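Local coordinates for Cif-like 1 (Burkholderia cenocepacia, PDB 7JQY), which probably hydrolyses epoxides, as a Cif-like member of the alpha/beta-hydrolase fold that assembles into an octamer, at residues G95-S100 with F231-T236; A114-L119 with P137-K142; W168-H173 with E226-F231; P247-A252 with A271-G276. The protein carries 1 engineered substitution. One frame throughout, in Å; residues are numbered along the deposited sequence.

The four contacts divide between the central sheet and the helical region of an alpha/beta hydrolase. Contacts 2 and 4 lie in the sheet, where strands 140-146 and 250-255 are neighbours; their centres are about 14 Å apart and they touch through Met248. Contact 3 lies wholly in the helical region between those strands; contact 1 joins that region, through 231-236, to the start of helix 98-111. With centres about 12 Å apart, contacts 1 and 3 share Phe231, and Lys98 reaches Leu227. Along the chain, contacts 2 and 3 are nested inside the loop that contact 1 closes, and contact 4 follows. Contacts 2 and 3 have centres about 29 Å apart, on opposite sides of the chain's centre.

Contact 1: G95-S100 with F231-T236; sequences GYDKAS and FPQDET
Asp97, the residue just ahead of helix 98-111, lays its carboxylate against the amide of Gln233, the two planes stacked and only 15° apart; Asp97 CB packs 3.6 Å from Gln233 NE2. A water donates to Asp97 OD2 and accepts a weak bond from Gln233 NE2. The CG of Asp97 sits between its backbone N and carbonyl carbon (chi1 58°), which leaves OD2 facing the start of the helix. Lys98 then meets Asp234 twice. Its backbone N gives a nearly straight bond to Asp234 OD1 (2.7 Å, 172° at the hydrogen), and its NZ makes a salt bridge of 2.7 Å to Asp234 OD2, each oxygen met on its syn side, somewhat out of the carboxylate plane. Bends at chi2 and chi4 fold the lysine back, so that NZ also bonds Tyr96 O at 2.8 Å and, beyond the two segments, Leu227 O. Ala99 reaches the same carboxylate through a water, which lies 2.8 Å from Ala99 N and donates to Asp234 OD1. Ser100 receives the cap: its N approaches Asp97 OD2 at 2.9 Å from above the carboxylate plane, while its OG takes the syn lone pair of that oxygen. Two aspartates thus serve one helix start, and the buried Asp234, gripped by an ammonium, a main-chain N-H and a water, is probably held ionised and fixed in rotation.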
loop_
_atom_site.group_PDB
_atom_site.type_symbol
_atom_site.label_atom_id
_atom_site.label_comp_id
_atom_site.label_asym_id
_atom_site.label_seq_id
_atom_site.Cartn_x
_atom_site.Cartn_y
_atom_site.Cartn_z
ATOM N N GLY B 95 22.223 -12.709 22.098
ATOM C CA GLY B 95 23.443 -13.387 21.713
ATOM C C GLY B 95 24.126 -12.765 20.513
ATOM O O GLY B 95 24.874 -13.449 19.807
ATOM N N TYR B 96 23.911 -11.472 20.272
ATOM C CA TYR B 96 24.449 -10.807 19.094
ATOM C C TYR B 96 25.720 -10.005 19.377
ATOM O O TYR B 96 26.204 -9.311 18.479
ATOM C CB TYR B 96 23.378 -9.916 18.451
ATOM C CG TYR B 96 22.226 -10.727 17.897
ATOM C CD1 TYR B 96 20.970 -10.698 18.499
ATOM C CD2 TYR B 96 22.410 -11.566 16.802
ATOM C CE1 TYR B 96 19.930 -11.444 18.006
ATOM C CE2 TYR B 96 21.377 -12.320 16.303
ATOM C CZ TYR B 96 20.137 -12.259 16.911
ATOM O OH TYR B 96 19.100 -13.021 16.419
ATOM N N ASP B 97 26.258 -10.071 20.596
ATOM C CA ASP B 97 27.629 -9.624 20.834
ATOM C C ASP B 97 28.587 -10.574 20.133
ATOM O O ASP B 97 28.344 -11.784 20.067
ATOM C CB ASP B 97 27.940 -9.576 22.324
ATOM C CG ASP B 97 27.754 -10.926 22.990
ATOM O OD1 ASP B 97 26.587 -11.308 23.231
ATOM O OD2 ASP B 97 28.768 -11.615 23.235
ATOM N N LYS B 98 29.683 -10.026 19.605
ATOM C CA LYS B 98 30.513 -10.814 18.701
ATOM C C LYS B 98 31.231 -11.952 19.417
ATOM O O LYS B 98 31.455 -13.012 18.818
ATOM C CB LYS B 98 31.516 -9.900 17.992
ATOM C CG LYS B 98 30.858 -8.714 17.286
ATOM C CD LYS B 98 29.626 -9.175 16.498
ATOM C CE LYS B 98 28.681 -8.027 16.181
ATOM N NZ LYS B 98 28.010 -7.433 17.371
ATOM N N ALA B 99 31.595 -11.767 20.691
ATOM C CA ALA B 99 32.263 -12.842 21.425
ATOM C C ALA B 99 31.354 -14.061 21.553
ATOM O O ALA B 99 31.799 -15.202 21.381
ATOM C CB ALA B 99 32.709 -12.356 22.803
ATOM N N SER B 100 30.083 -13.841 21.871
ATOM C CA SER B 100 29.164 -14.967 21.978
ATOM C C SER B 100 28.893 -15.595 20.616
ATOM O O SER B 100 28.753 -16.817 20.515
ATOM C CB SER B 100 27.856 -14.511 22.621
ATOM O OG SER B 100 28.044 -14.295 24.006
ATOM N N PHE B 231 27.430 -3.072 19.506
ATOM C CA PHE B 231 28.770 -2.490 19.352
ATOM C C PHE B 231 29.378 -1.979 20.658
ATOM O O PHE B 231 30.556 -2.280 20.912
ATOM C CB PHE B 231 28.756 -1.372 18.297
ATOM C CG PHE B 231 28.851 -1.866 16.878
ATOM C CD1 PHE B 231 29.104 -3.203 16.601
ATOM C CD2 PHE B 231 28.635 -0.999 15.821
ATOM C CE1 PHE B 231 29.172 -3.657 15.287
ATOM C CE2 PHE B 231 28.703 -1.441 14.509
ATOM C CZ PHE B 231 28.969 -2.770 14.238
ATOM N N PRO B 232 28.667 -1.234 21.521
ATOM C CA PRO B 232 29.320 -0.792 22.771
ATOM C C PRO B 232 29.862 -1.939 23.606
ATOM O O PRO B 232 31.003 -1.872 24.087
ATOM C CB PRO B 232 28.207 -0.033 23.515
ATOM C CG PRO B 232 27.105 0.161 22.557
ATOM C CD PRO B 232 27.416 -0.500 21.261
ATOM N N GLN B 233 29.092 -3.020 23.735
ATOM C CA GLN B 233 29.559 -4.194 24.460
ATOM C C GLN B 233 30.764 -4.819 23.774
ATOM O O GLN B 233 31.687 -5.305 24.441
ATOM C CB GLN B 233 28.413 -5.203 24.576
ATOM C CG GLN B 233 28.778 -6.528 25.182
ATOM C CD GLN B 233 27.569 -7.467 25.309
ATOM O OE1 GLN B 233 26.441 -7.125 24.923
ATOM N NE2 GLN B 233 27.808 -8.652 25.852
ATOM N N ASP B 234 30.765 -4.825 22.437
ATOM C CA ASP B 234 31.903 -5.345 21.684
ATOM C C ASP B 234 33.156 -4.499 21.909
ATOM O O ASP B 234 34.273 -5.027 21.932
ATOM C CB ASP B 234 31.556 -5.404 20.192
ATOM C CG ASP B 234 30.437 -6.416 19.878
ATOM O OD1 ASP B 234 30.488 -7.551 20.394
ATOM O OD2 ASP B 234 29.507 -6.065 19.118
ATOM N N GLU B 235 32.996 -3.179 22.007
ATOM C CA GLU B 235 34.154 -2.306 22.208
ATOM C C GLU B 235 34.833 -2.620 23.534
ATOM O O GLU B 235 36.044 -2.856 23.583
ATOM C CB GLU B 235 33.729 -0.844 22.135
ATOM C CG GLU B 235 33.467 -0.388 20.714
ATOM C CD GLU B 235 32.758 0.943 20.643
ATOM O OE1 GLU B 235 32.200 1.376 21.678
ATOM O OE2 GLU B 235 32.766 1.559 19.551
ATOM N N THR B 236 34.048 -2.684 24.611
ATOM C CA THR B 236 34.584 -3.047 25.917
ATOM C C THR B 236 35.239 -4.421 25.876
ATOM O O THR B 236 36.356 -4.608 26.375
ATOM C CB THR B 236 33.460 -3.034 26.959
ATOM O OG1 THR B 236 32.664 -1.855 26.798
ATOM C CG2 THR B 236 34.014 -3.086 28.369
HETATM O O HOH W 1 30.741 -10.071 25.319
HETATM O O HOH W 2 31.943 -9.226 21.890
#

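Contact 2: A114-L119 with P137-K142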
loop_
_atom_site.group_PDB
_atom_site.type_symbol
_atom_site.label_atom_id
_atom_site.label_comp_id
_atom_site.label_asym_id
_atom_site.label_seq_id
_atom_site.Cartn_x
_atom_site.Cartn_y
_atom_site.Cartn_z
ATOM N N ALA B 114 35.718 -31.288 14.072
ATOM C CA ALA B 114 36.994 -30.614 13.939
ATOM C C ALA B 114 37.376 -29.910 15.233
ATOM O O ALA B 114 36.536 -29.575 16.073
ATOM C CB ALA B 114 36.964 -29.601 12.791
ATOM N N THR B 115 38.661 -29.632 15.341
ATOM C CA THR B 115 39.205 -28.847 16.439
ATOM C C THR B 115 40.135 -27.747 15.963
ATOM O O THR B 115 40.245 -26.734 16.656
ATOM C CB THR B 115 39.959 -29.727 17.461
ATOM O OG1 THR B 115 40.758 -30.707 16.783
ATOM C CG2 THR B 115 38.987 -30.419 18.407
ATOM N N ARG B 116 40.775 -27.913 14.796
ATOM C CA ARG B 116 41.694 -26.910 14.202
ATOM C C ARG B 116 41.149 -26.444 12.839
ATOM O O ARG B 116 40.821 -27.280 11.996
ATOM C CB ARG B 116 43.099 -27.490 14.042
ATOM C CG ARG B 116 43.754 -27.906 15.350
ATOM C CD ARG B 116 43.945 -26.716 16.277
ATOM N NE ARG B 116 44.608 -27.094 17.522
ATOM C CZ ARG B 116 43.968 -27.471 18.624
ATOM N NH1 ARG B 116 42.643 -27.523 18.640
ATOM N NH2 ARG B 116 44.652 -27.798 19.712
ATOM N N ILE B 117 41.044 -25.123 12.609
ATOM C CA ILE B 117 40.413 -24.584 11.409
ATOM C C ILE B 117 41.249 -23.409 10.923
ATOM O O ILE B 117 41.949 -22.760 11.706
ATOM C CB ILE B 117 38.969 -24.102 11.671
ATOM C CG1 ILE B 117 39.006 -22.968 12.699
ATOM C CG2 ILE B 117 38.075 -25.254 12.139
ATOM C CD1 ILE B 117 37.709 -22.248 12.889
ATOM N N HIS B 118 41.214 -23.171 9.619
ATOM C CA HIS B 118 41.579 -21.872 9.070
ATOM C C HIS B 118 40.319 -21.018 9.064
ATOM O O HIS B 118 39.210 -21.536 8.882
ATOM C CB HIS B 118 42.135 -22.007 7.654
ATOM C CG HIS B 118 43.316 -22.922 7.557
ATOM N ND1 HIS B 118 44.611 -22.498 7.775
ATOM C CD2 HIS B 118 43.398 -24.246 7.282
ATOM C CE1 HIS B 118 45.439 -23.517 7.623
ATOM N NE2 HIS B 118 44.728 -24.589 7.323
ATOM N N LEU B 119 40.480 -19.721 9.302
ATOM C CA LEU B 119 39.342 -18.854 9.577
ATOM C C LEU B 119 39.438 -17.590 8.736
ATOM O O LEU B 119 40.447 -16.876 8.796
ATOM C CB LEU B 119 39.267 -18.518 11.070
ATOM C CG LEU B 119 37.974 -17.904 11.598
ATOM C CD1 LEU B 119 36.758 -18.686 11.117
ATOM C CD2 LEU B 119 38.015 -17.811 13.120
ATOM N N PRO B 137 42.821 -19.384 21.040
ATOM C CA PRO B 137 43.918 -19.181 20.075
ATOM C C PRO B 137 44.564 -20.465 19.579
ATOM O O PRO B 137 45.028 -20.510 18.432
ATOM C CB PRO B 137 44.922 -18.320 20.856
ATOM C CG PRO B 137 44.203 -17.865 22.101
ATOM C CD PRO B 137 43.147 -18.866 22.381
ATOM N N THR B 138 44.643 -21.507 20.412
ATOM C CA THR B 138 45.244 -22.759 19.958
ATOM C C THR B 138 44.434 -23.394 18.835
ATOM O O THR B 138 44.982 -24.153 18.026
ATOM C CB THR B 138 45.423 -23.725 21.131
ATOM O OG1 THR B 138 44.144 -24.090 21.661
ATOM C CG2 THR B 138 46.262 -23.070 22.235
ATOM N N GLU B 139 43.133 -23.105 18.777
ATOM C CA GLU B 139 42.229 -23.731 17.822
ATOM C C GLU B 139 42.200 -23.046 16.459
ATOM O O GLU B 139 41.617 -23.601 15.523
ATOM C CB GLU B 139 40.808 -23.778 18.402
ATOM C CG GLU B 139 40.726 -24.576 19.690
ATOM C CD GLU B 139 39.329 -24.636 20.273
ATOM O OE1 GLU B 139 38.351 -24.492 19.504
ATOM O OE2 GLU B 139 39.212 -24.837 21.506
ATOM N N ILE B 140 42.821 -21.881 16.309
ATOM C CA ILE B 140 42.862 -21.169 15.035
ATOM C C ILE B 140 44.265 -21.324 14.466
ATOM O O ILE B 140 45.223 -20.738 14.984
ATOM C CB ILE B 140 42.494 -19.687 15.195
ATOM C CG1 ILE B 140 41.077 -19.530 15.749
ATOM C CG2 ILE B 140 42.652 -18.943 13.874
ATOM C CD1 ILE B 140 40.022 -20.309 14.984
ATOM N N VAL B 141 44.388 -22.107 13.394
ATOM C CA VAL B 141 45.682 -22.293 12.740
ATOM C C VAL B 141 46.139 -20.992 12.092
ATOM O O VAL B 141 47.239 -20.493 12.356
ATOM C CB VAL B 141 45.601 -23.434 11.713
ATOM C CG1 VAL B 141 46.953 -23.679 11.072
ATOM C CG2 VAL B 141 45.091 -24.687 12.367
ATOM N N LYS B 142 45.296 -20.425 11.231
ATOM C CA LYS B 142 45.573 -19.166 10.553
ATOM C C LYS B 142 44.278 -18.370 10.469
ATOM O O LYS B 142 43.181 -18.939 10.444
ATOM C CB LYS B 142 46.154 -19.385 9.149
ATOM C CG LYS B 142 47.588 -19.885 9.138
ATOM C CD LYS B 142 48.025 -20.273 7.739
ATOM C CE LYS B 142 49.431 -20.844 7.743
ATOM N NZ LYS B 142 49.743 -21.563 6.476
#
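Ile117 and Leu119 run alongside Ile140 to Lys142 in parallel, joined by backbone bonds: Val141 N to Ile117 O and Leu119 N to Lys142 O are each 3.0 Å, and Ile117 N to Glu139 O is weak. Ile117 has regular parallel partners in Glu139 O and Val141 N; the corner at Val141 then shifts the pairing, so Leu119 N bonds Lys142 O.

Apolar contact gathers on one methyl. Ile140 CD1 rests 3.7 Å from Ile117 CG1 and equally far from Leu119 CD2, and Tyr132 of helix 124-135 packs on all three residues. On the other face His118 and Lys142 point the same way, side by side; Lys142 CB meets the imidazole at its edge, 3.7 Å from His118 ND1, while Val141 CB lies over a ring face. Their polar ends part company, His118 NE2 going to Glu49 and Lys142 NZ to Phe301 O.

The polar fringe is looser. Arg116, bent at chi2 (-62°), sets its guanidinium over the Thr138-Glu139 peptide; Arg116 NE is 3.0 Å from Thr138 O, but at an angle too poor for a hydrogen bond. Glu139 turns its carboxylate to Arg106 and His110 instead.

Strand 117-122, helix 124-135 and strand 140-146 form a beta-alpha-beta unit, joined here at the N-terminal ends of its two strands, in the central sheet of the alpha/beta-hydrolase fold.

Contact 3: W168-H173 with E226-F231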
loop_
_atom_site.group_PDB
_atom_site.type_symbol
_atom_site.label_atom_id
_atom_site.label_comp_id
_atom_site.label_asym_id
_atom_site.label_seq_id
_atom_site.Cartn_x
_atom_site.Cartn_y
_atom_site.Cartn_z
ATOM N N TRP B 168 27.931 6.224 8.522
ATOM C CA TRP B 168 26.722 6.981 8.831
ATOM C C TRP B 168 25.620 6.083 9.380
ATOM O O TRP B 168 24.808 6.520 10.205
ATOM C CB TRP B 168 26.220 7.700 7.575
ATOM C CG TRP B 168 25.617 6.768 6.541
ATOM C CD1 TRP B 168 26.250 6.216 5.463
ATOM C CD2 TRP B 168 24.267 6.270 6.508
ATOM N NE1 TRP B 168 25.382 5.408 4.762
ATOM C CE2 TRP B 168 24.161 5.422 5.383
ATOM C CE3 TRP B 168 23.142 6.454 7.322
ATOM C CZ2 TRP B 168 22.976 4.771 5.047
ATOM C CZ3 TRP B 168 21.964 5.798 6.988
ATOM C CH2 TRP B 168 21.892 4.970 5.859
ATOM N N HIS B 169 25.581 4.827 8.935
ATOM C CA HIS B 169 24.486 3.921 9.240
ATOM C C HIS B 169 24.577 3.322 10.636
ATOM O O HIS B 169 23.612 2.690 11.077
ATOM C CB HIS B 169 24.434 2.816 8.178
ATOM C CG HIS B 169 25.676 1.985 8.112
ATOM N ND1 HIS B 169 26.886 2.481 7.673
ATOM C CD2 HIS B 169 25.892 0.684 8.428
ATOM C CE1 HIS B 169 27.797 1.525 7.731
ATOM N NE2 HIS B 169 27.219 0.423 8.185
ATOM N N PHE B 170 25.706 3.488 11.327
ATOM C CA PHE B 170 25.819 3.001 12.698
ATOM C C PHE B 170 24.718 3.589 13.569
ATOM O O PHE B 170 24.088 2.880 14.365
ATOM C CB PHE B 170 27.193 3.351 13.277
ATOM C CG PHE B 170 28.305 2.434 12.835
ATOM C CD1 PHE B 170 28.203 1.700 11.663
ATOM C CD2 PHE B 170 29.456 2.310 13.596
ATOM C CE1 PHE B 170 29.228 0.858 11.262
ATOM C CE2 PHE B 170 30.480 1.468 13.202
ATOM C CZ PHE B 170 30.367 0.742 12.033
ATOM N N GLY B 171 24.486 4.898 13.448
ATOM C CA GLY B 171 23.437 5.525 14.235
ATOM C C GLY B 171 22.061 4.945 13.953
ATOM O O GLY B 171 21.353 4.523 14.870
ATOM N N LEU B 172 21.659 4.929 12.677
ATOM C CA LEU B 172 20.329 4.442 12.323
ATOM C C LEU B 172 20.138 2.999 12.764
ATOM O O LEU B 172 19.120 2.652 13.366
ATOM C CB LEU B 172 20.097 4.574 10.816
ATOM C CG LEU B 172 18.842 3.850 10.317
ATOM C CD1 LEU B 172 17.591 4.485 10.901
ATOM C CD2 LEU B 172 18.770 3.817 8.794
ATOM N N HIS B 173 21.108 2.137 12.459
ATOM C CA HIS B 173 20.970 0.732 12.808
ATOM C C HIS B 173 20.870 0.540 14.311
ATOM O O HIS B 173 20.286 -0.445 14.772
ATOM C CB HIS B 173 22.138 -0.066 12.246
ATOM C CG HIS B 173 22.099 -0.204 10.759
ATOM N ND1 HIS B 173 22.923 -1.065 10.071
ATOM C CD2 HIS B 173 21.334 0.416 9.828
ATOM C CE1 HIS B 173 22.673 -0.969 8.777
ATOM N NE2 HIS B 173 21.711 -0.080 8.603
ATOM N N GLU B 226 20.673 -5.831 15.566
ATOM C CA GLU B 226 21.161 -6.135 16.906
ATOM C C GLU B 226 22.665 -6.388 16.933
ATOM O O GLU B 226 23.288 -6.253 17.995
ATOM C CB GLU B 226 20.424 -7.356 17.469
ATOM C CG GLU B 226 18.937 -7.132 17.738
ATOM C CD GLU B 226 18.671 -6.155 18.872
ATOM O OE1 GLU B 226 19.500 -6.082 19.805
ATOM O OE2 GLU B 226 17.635 -5.458 18.833
ATOM N N LEU B 227 23.262 -6.764 15.802
ATOM C CA LEU B 227 24.717 -6.813 15.739
ATOM C C LEU B 227 25.309 -5.434 15.996
ATOM O O LEU B 227 26.294 -5.299 16.732
ATOM C CB LEU B 227 25.176 -7.319 14.371
ATOM C CG LEU B 227 24.596 -8.643 13.882
ATOM C CD1 LEU B 227 24.810 -8.833 12.372
ATOM C CD2 LEU B 227 25.262 -9.734 14.661
ATOM N N TYR B 228 24.691 -4.398 15.418
ATOM C CA TYR B 228 25.124 -3.015 15.590
ATOM C C TYR B 228 24.734 -2.463 16.956
ATOM O O TYR B 228 25.445 -1.617 17.511
ATOM C CB TYR B 228 24.529 -2.146 14.478
ATOM C CG TYR B 228 25.059 -2.480 13.093
ATOM C CD1 TYR B 228 26.036 -1.696 12.498
ATOM C CD2 TYR B 228 24.580 -3.581 12.383
ATOM C CE1 TYR B 228 26.533 -1.994 11.244
ATOM C CE2 TYR B 228 25.066 -3.885 11.123
ATOM C CZ TYR B 228 26.046 -3.084 10.559
ATOM O OH TYR B 228 26.545 -3.373 9.313
ATOM N N ARG B 229 23.602 -2.908 17.503
ATOM C CA ARG B 229 23.202 -2.443 18.824
ATOM C C ARG B 229 24.098 -3.017 19.907
ATOM O O ARG B 229 24.136 -2.478 21.016
ATOM C CB ARG B 229 21.741 -2.784 19.074
ATOM C CG ARG B 229 20.803 -1.930 18.257
ATOM C CD ARG B 229 19.524 -2.676 17.902
ATOM N NE ARG B 229 18.853 -2.020 16.785
ATOM C CZ ARG B 229 17.718 -2.436 16.237
ATOM N NH1 ARG B 229 17.105 -3.533 16.704
ATOM N NH2 ARG B 229 17.197 -1.762 15.215
ATOM N N ALA B 230 24.845 -4.071 19.592
ATOM C CA ALA B 230 25.814 -4.664 20.504
ATOM C C ALA B 230 27.210 -4.045 20.398
ATOM O O ALA B 230 28.114 -4.492 21.110
ATOM C CB ALA B 230 25.923 -6.170 20.250
ATOM N N PHE B 231 27.430 -3.072 19.506
ATOM C CA PHE B 231 28.770 -2.490 19.352
ATOM C C PHE B 231 29.378 -1.979 20.658
ATOM O O PHE B 231 30.556 -2.280 20.912
ATOM C CB PHE B 231 28.756 -1.372 18.297
ATOM C CG PHE B 231 28.851 -1.866 16.878
ATOM C CD1 PHE B 231 29.104 -3.203 16.601
ATOM C CD2 PHE B 231 28.635 -0.999 15.821
ATOM C CE1 PHE B 231 29.172 -3.657 15.287
ATOM C CE2 PHE B 231 28.703 -1.441 14.509
ATOM C CZ PHE B 231 28.969 -2.770 14.238
HETATM O O HOH W 3 28.828 -2.276 8.288
#
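His173 drives its ring edge into the face of Tyr228, ND1 standing 3.6 Å above the plane and over the ring centre. The planes are nearly perpendicular (88°), and the centroids of the His173 and Tyr228 rings are 4.7 Å apart: a T-shaped pair. His173 NE2 hydrogen-bonds Tyr190 OH. Tyr228 in turn presents an edge, with offset, to the face of Phe170, Tyr228 CE1 lying 3.9 Å from Phe170 CE1. Phe231 presents its own edge to the face of Phe170, its CE2 3.7 Å from Phe170 CE2, so Phe170 receives two edges. Trp57 extends this close-packed cluster by meeting both His173 and Tyr228 edge-to-face. A looser, water-mediated spot is buried with it: His169 meets Tyr228 obliquely, and a water links the two, 3.1 Å from His169 NE2 and 2.7 Å from Tyr228 OH.

The outer side is polar and slacker. The partly exposed Arg229 bonds His173 O through NE at 2.9 Å, in the carbonyl plane, with only a weak second bond from NH2. Its NH1 makes salt bridges to Glu226 and Glu180, which fix the orientation of the guanidinium. Trp168 packs on Gln175 of a neighbouring subunit.

The helices meet mainly through edge-to-face rings, while the carbonyl at the end of helix 169-173 lies against a cation, an arrangement that probably offsets the partial negative charge there.

Contact 4: P247-A252 with A271-G276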
loop_
_atom_site.group_PDB
_atom_site.type_symbol
_atom_site.label_atom_id
_atom_site.label_comp_id
_atom_site.label_asym_id
_atom_site.label_seq_id
_atom_site.Cartn_x
_atom_site.Cartn_y
_atom_site.Cartn_z
ATOM N N PRO B 247 48.773 -15.099 18.435
ATOM C CA PRO B 247 50.045 -15.752 18.096
ATOM C C PRO B 247 50.082 -16.395 16.717
ATOM O O PRO B 247 51.164 -16.585 16.155
ATOM C CB PRO B 247 50.177 -16.814 19.191
ATOM C CG PRO B 247 48.747 -17.188 19.498
ATOM C CD PRO B 247 47.903 -15.960 19.263
ATOM N N MET B 248 48.927 -16.785 16.182
ATOM C CA MET B 248 48.904 -17.472 14.900
ATOM C C MET B 248 49.124 -16.483 13.758
ATOM O O MET B 248 48.843 -15.291 13.896
ATOM C CB MET B 248 47.580 -18.224 14.732
ATOM C CG MET B 248 46.403 -17.349 14.341
ATOM S SD MET B 248 45.792 -16.345 15.716
ATOM C CE MET B 248 45.329 -17.624 16.877
ATOM N N PRO B 249 49.593 -16.961 12.602
ATOM C CA PRO B 249 49.765 -16.063 11.452
ATOM C C PRO B 249 48.441 -15.451 11.012
ATOM O O PRO B 249 47.398 -16.113 10.995
ATOM C CB PRO B 249 50.346 -16.978 10.366
ATOM C CG PRO B 249 50.955 -18.114 11.104
ATOM C CD PRO B 249 50.106 -18.316 12.327
ATOM N N VAL B 250 48.500 -14.173 10.649
ATOM C CA VAL B 250 47.326 -13.391 10.293
ATOM C C VAL B 250 47.575 -12.712 8.958
ATOM O O VAL B 250 48.673 -12.202 8.705
ATOM C CB VAL B 250 46.992 -12.346 11.375
ATOM C CG1 VAL B 250 45.856 -11.442 10.910
ATOM C CG2 VAL B 250 46.652 -13.040 12.689
ATOM N N LEU B 251 46.560 -12.734 8.094
ATOM C CA LEU B 251 46.577 -12.069 6.797
ATOM C C LEU B 251 45.496 -10.999 6.789
ATOM O O LEU B 251 44.368 -11.262 7.225
ATOM C CB LEU B 251 46.350 -13.070 5.659
ATOM C CG LEU B 251 46.112 -12.522 4.247
ATOM C CD1 LEU B 251 47.380 -11.926 3.671
ATOM C CD2 LEU B 251 45.561 -13.617 3.327
ATOM N N ALA B 252 45.849 -9.792 6.335
ATOM C CA ALA B 252 44.933 -8.659 6.262
ATOM C C ALA B 252 44.802 -8.202 4.813
ATOM O O ALA B 252 45.815 -7.952 4.147
ATOM C CB ALA B 252 45.417 -7.497 7.139
ATOM N N ALA B 271 47.715 -8.654 16.440
ATOM C CA ALA B 271 48.493 -9.873 16.295
ATOM C C ALA B 271 49.954 -9.526 16.046
ATOM O O ALA B 271 50.283 -8.443 15.561
ATOM C CB ALA B 271 47.947 -10.751 15.162
ATOM N N LEU B 272 50.826 -10.470 16.391
ATOM C CA LEU B 272 52.264 -10.294 16.241
ATOM C C LEU B 272 52.767 -10.664 14.857
ATOM O O LEU B 272 53.675 -10.005 14.339
ATOM C CB LEU B 272 52.996 -11.144 17.284
ATOM C CG LEU B 272 52.481 -11.028 18.718
ATOM C CD1 LEU B 272 52.680 -12.335 19.479
ATOM C CD2 LEU B 272 53.179 -9.879 19.435
ATOM N N ASP B 273 52.176 -11.676 14.232
ATOM C CA ASP B 273 52.628 -12.209 12.949
ATOM C C ASP B 273 51.589 -11.822 11.900
ATOM O O ASP B 273 50.620 -12.548 11.664
ATOM C CB ASP B 273 52.815 -13.733 13.034
ATOM C CG ASP B 273 53.348 -14.327 11.745
ATOM O OD1 ASP B 273 53.736 -13.545 10.849
ATOM O OD2 ASP B 273 53.388 -15.571 11.629
ATOM N N VAL B 274 51.799 -10.678 11.255
ATOM C CA VAL B 274 50.824 -10.126 10.324
ATOM C C VAL B 274 51.508 -9.830 9.001
ATOM O O VAL B 274 52.630 -9.316 8.966
ATOM C CB VAL B 274 50.157 -8.841 10.868
ATOM C CG1 VAL B 274 49.099 -8.346 9.897
ATOM C CG2 VAL B 274 49.549 -9.081 12.230
ATOM N N ARG B 275 50.811 -10.137 7.913
ATOM C CA ARG B 275 51.223 -9.797 6.563
ATOM C C ARG B 275 49.962 -9.404 5.813
ATOM O O ARG B 275 48.859 -9.844 6.157
ATOM C CB ARG B 275 51.953 -10.953 5.858
ATOM C CG ARG B 275 51.057 -11.955 5.153
ATOM C CD ARG B 275 50.570 -13.025 6.116
ATOM N NE ARG B 275 51.648 -13.918 6.535
ATOM C CZ ARG B 275 52.007 -14.116 7.801
ATOM N NH1 ARG B 275 51.384 -13.474 8.780
ATOM N NH2 ARG B 275 52.995 -14.954 8.093
ATOM N N GLY B 276 50.113 -8.534 4.819
ATOM C CA GLY B 276 48.937 -8.019 4.150
ATOM C C GLY B 276 49.187 -7.633 2.712
ATOM O O GLY B 276 50.320 -7.603 2.229
#
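The guanidinium of Arg275 meets Val250 O near its plane and at its edge, with Asp273 O also at the edge; Pro249 CB approaches obliquely. Arg275 NH1 bonds Val250 O at 3.0 Å, from 40° above the carbonyl plane, and the same oxygen takes Arg275 N at 3.1 Å nearly along its C=O axis, so main chain and side chain of one residue grip it. The arginine reaches back because chi1 (86°) tucks CG over its own backbone and the chain bends again at chi2 and chi3. The other flat group, the Asp273 carboxylate, pairs with this guanidinium in a salt bridge through OD1 whose hydrogen bonds from NH1 and NH2 are weak, while Asp273 OD2 touches Pro249 CG at 3.6 Å. Arg275 NH2 has a further salt bridge to Glu304.

Strands 250-255 and 274-279, with helix 262-268 between them, make the last beta-alpha-beta unit of the alpha/beta-hydrolase sheet, strand 274-279 being its outer strand within the chain. The short segments run parallel, their directions 30° apart, and Val250 N to Asp273 O (2.9 Å) and Ala252 N to Arg275 O (3.0 Å) continue the ladder.

Val250 CG2 meets Ala271 CB at 3.6 Å on the face that also carries Val274 and Ala252, both packed on Ala267 of helix 262-268. Gly276, paired with Ala252, brings its CA within 3.1 Å of Ala252 O. On the opposite face Leu251 CD1 touches Arg275 CG at 4.0 Å, crossing it at about a right angle, and both residues pack on Phe301 of helix 291-303.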